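Local structure of type II 3-hydroxyacyl-CoA dehydrogenase (Thermus thermophilus, 1UAY) at residues E2-T8 with A65-V71. The protein probably oxidises 3-hydroxyacyl-CoA thioesters to 3-ketoacyl-CoA in fatty-acid beta-oxidation, using a nicotinamide adenine dinucleotide cofactor held by a Rossmann-type fold. Residues are numbered along the deposited sequence; the frame is centred on the assembly and turned at random.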
loop_
_atom_site.group_PDB
_atom_site.type_symbol
_atom_site.label_atom_id
_atom_site.label_comp_id
_atom_site.label_asym_id
_atom_site.label_seq_id
_atom_site.Cartn_x
_atom_site.Cartn_y
_atom_site.Cartn_z
ATOM N N GLU A 2 16.897 -0.679 34.595
ATOM C CA GLU A 2 16.224 -1.969 34.612
ATOM C C GLU A 2 16.451 -2.733 33.311
ATOM O O GLU A 2 16.581 -3.950 33.290
ATOM C CB GLU A 2 14.718 -1.743 34.821
ATOM C CG GLU A 2 13.977 -3.055 35.056
ATOM C CD GLU A 2 12.649 -3.054 34.324
ATOM O OE1 GLU A 2 12.277 -2.031 33.777
ATOM O OE2 GLU A 2 11.983 -4.091 34.316
ATOM N N ARG A 3 16.474 -2.000 32.202
ATOM C CA ARG A 3 16.652 -2.601 30.885
ATOM C C ARG A 3 17.704 -1.850 30.089
ATOM O O ARG A 3 17.955 -0.673 30.336
ATOM C CB ARG A 3 15.348 -2.544 30.084
ATOM C CG ARG A 3 14.096 -3.051 30.771
ATOM C CD ARG A 3 12.882 -2.609 29.958
ATOM N NE ARG A 3 11.627 -3.198 30.413
ATOM C CZ ARG A 3 10.440 -2.895 29.897
ATOM N NH1 ARG A 3 10.350 -2.009 28.914
ATOM N NH2 ARG A 3 9.343 -3.483 30.355
ATOM N N SER A 4 18.307 -2.538 29.127
ATOM C CA SER A 4 19.291 -1.913 28.265
ATOM C C SER A 4 18.671 -1.721 26.883
ATOM O O SER A 4 17.632 -2.304 26.560
ATOM C CB SER A 4 20.561 -2.772 28.166
ATOM O OG SER A 4 20.314 -4.037 27.572
ATOM N N ALA A 5 19.301 -0.873 26.083
ATOM C CA ALA A 5 18.838 -0.609 24.733
ATOM C C ALA A 5 20.056 -0.516 23.834
ATOM O O ALA A 5 21.136 -0.120 24.277
ATOM C CB ALA A 5 18.057 0.695 24.686
ATOM N N LEU A 6 19.879 -0.908 22.578
ATOM C CA LEU A 6 20.944 -0.844 21.587
ATOM C C LEU A 6 20.437 0.023 20.444
ATOM O O LEU A 6 19.389 -0.259 19.863
ATOM C CB LEU A 6 21.280 -2.239 21.054
ATOM C CG LEU A 6 22.242 -2.263 19.858
ATOM C CD1 LEU A 6 23.599 -1.710 20.270
ATOM C CD2 LEU A 6 22.380 -3.683 19.339
ATOM N N VAL A 7 21.167 1.087 20.137
ATOM C CA VAL A 7 20.780 1.978 19.052
ATOM C C VAL A 7 21.912 2.054 18.040
ATOM O O VAL A 7 23.005 2.524 18.363
ATOM C CB VAL A 7 20.490 3.411 19.562
ATOM C CG1 VAL A 7 20.093 4.303 18.397
ATOM C CG2 VAL A 7 19.390 3.382 20.613
ATOM N N THR A 8 21.665 1.579 16.823
ATOM C CA THR A 8 22.692 1.653 15.796
ATOM C C THR A 8 22.526 3.011 15.122
ATOM O O THR A 8 21.409 3.515 14.993
ATOM C CB THR A 8 22.579 0.507 14.749
ATOM O OG1 THR A 8 21.447 0.721 13.901
ATOM C CG2 THR A 8 22.449 -0.838 15.450
ATOM N N ALA A 65 22.230 -4.554 31.449
ATOM C CA ALA A 65 20.913 -4.989 31.910
ATOM C C ALA A 65 20.257 -5.770 30.770
ATOM O O ALA A 65 20.736 -5.742 29.637
ATOM C CB ALA A 65 20.060 -3.777 32.278
ATOM N N PRO A 66 19.156 -6.484 31.052
ATOM C CA PRO A 66 18.499 -7.245 29.984
ATOM C C PRO A 66 18.128 -6.344 28.805
ATOM O O PRO A 66 17.516 -5.289 28.983
ATOM C CB PRO A 66 17.278 -7.836 30.687
ATOM C CG PRO A 66 17.762 -8.004 32.101
ATOM C CD PRO A 66 18.492 -6.710 32.348
ATOM N N LEU A 67 18.516 -6.768 27.606
ATOM C CA LEU A 67 18.255 -6.002 26.388
ATOM C C LEU A 67 16.786 -6.048 25.988
ATOM O O LEU A 67 16.257 -7.111 25.672
ATOM C CB LEU A 67 19.116 -6.532 25.240
ATOM C CG LEU A 67 18.944 -5.852 23.880
ATOM C CD1 LEU A 67 19.268 -4.365 23.995
ATOM C CD2 LEU A 67 19.854 -6.521 22.859
ATOM N N PHE A 68 16.141 -4.885 25.985
ATOM C CA PHE A 68 14.728 -4.793 25.646
ATOM C C PHE A 68 14.457 -4.019 24.359
ATOM O O PHE A 68 13.695 -4.474 23.504
ATOM C CB PHE A 68 13.963 -4.127 26.797
ATOM C CG PHE A 68 12.474 -4.080 26.588
ATOM C CD1 PHE A 68 11.671 -5.141 26.985
ATOM C CD2 PHE A 68 11.879 -2.982 25.975
ATOM C CE1 PHE A 68 10.293 -5.113 26.775
ATOM C CE2 PHE A 68 10.501 -2.943 25.757
ATOM C CZ PHE A 68 9.708 -4.011 26.159
ATOM N N ALA A 69 15.080 -2.851 24.217
ATOM C CA ALA A 69 14.856 -2.011 23.046
ATOM C C ALA A 69 16.017 -1.998 22.075
ATOM O O ALA A 69 17.159 -1.745 22.457
ATOM C CB ALA A 69 14.543 -0.584 23.488
ATOM N N VAL A 70 15.714 -2.273 20.813
ATOM C CA VAL A 70 16.718 -2.266 19.762
ATOM C C VAL A 70 16.206 -1.328 18.681
ATOM O O VAL A 70 15.091 -1.490 18.181
ATOM C CB VAL A 70 16.922 -3.671 19.157
ATOM C CG1 VAL A 70 17.979 -3.618 18.064
ATOM C CG2 VAL A 70 17.329 -4.651 20.245
ATOM N N VAL A 71 17.016 -0.333 18.341
ATOM C CA VAL A 71 16.644 0.632 17.316
ATOM C C VAL A 71 17.706 0.658 16.227
ATOM O O VAL A 71 18.855 1.036 16.483
ATOM C CB VAL A 71 16.520 2.054 17.908
ATOM C CG1 VAL A 71 16.081 3.031 16.826
ATOM C CG2 VAL A 71 15.537 2.056 19.069
#
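In one of the two modelled conformers of Arg3, the guanidinium lies flat over one face of the Phe68 ring, a cation-pi stack with CZ of Arg3 3.8 Å from the ring centroid and the planes 22° apart. Arg3 NH1 sits over the middle of the ring, 3.3 Å from Phe68 CE2, while CD of Arg3 rests beside Phe68 CB and CG. The Phe68 side chain, with CG anti to the backbone N (chi1 -176°), lies alongside the extended Arg3 chain and points the same way. Glu2 OE1 makes a long ionic contact with Arg3 NE, well out of the guanidinium plane, with no N-H directed at it; Tyr27 OH is a weak partner of NH1. Ser4 is gripped twice: its N donates to Pro66 O (2.9 Å), and OG, turned back between the backbone N and carbonyl carbon (chi1 63°), donates to Ala65 O (2.7 Å). A beta bulge follows at Phe68, where Phe68 N donates to Ser4 O (3.0 Å). Beyond it the parallel ladder is regular, with Leu6 N bonded to Ala69 O (2.8 Å), Val71 N to Leu6 O and Thr8 N to Val71 O. Thr8 OG1 bonds to the amides of Ala73 and Ala74, both in the adenosine pocket. These central Rossmann strands lie between strands 28-33 and 128-133; Leu6 packs on helix 51-64, Val70 on helix 91-116 and Leu67 on both, whereas Ala69 and Val71 meet helix 210-222 on the opposite face.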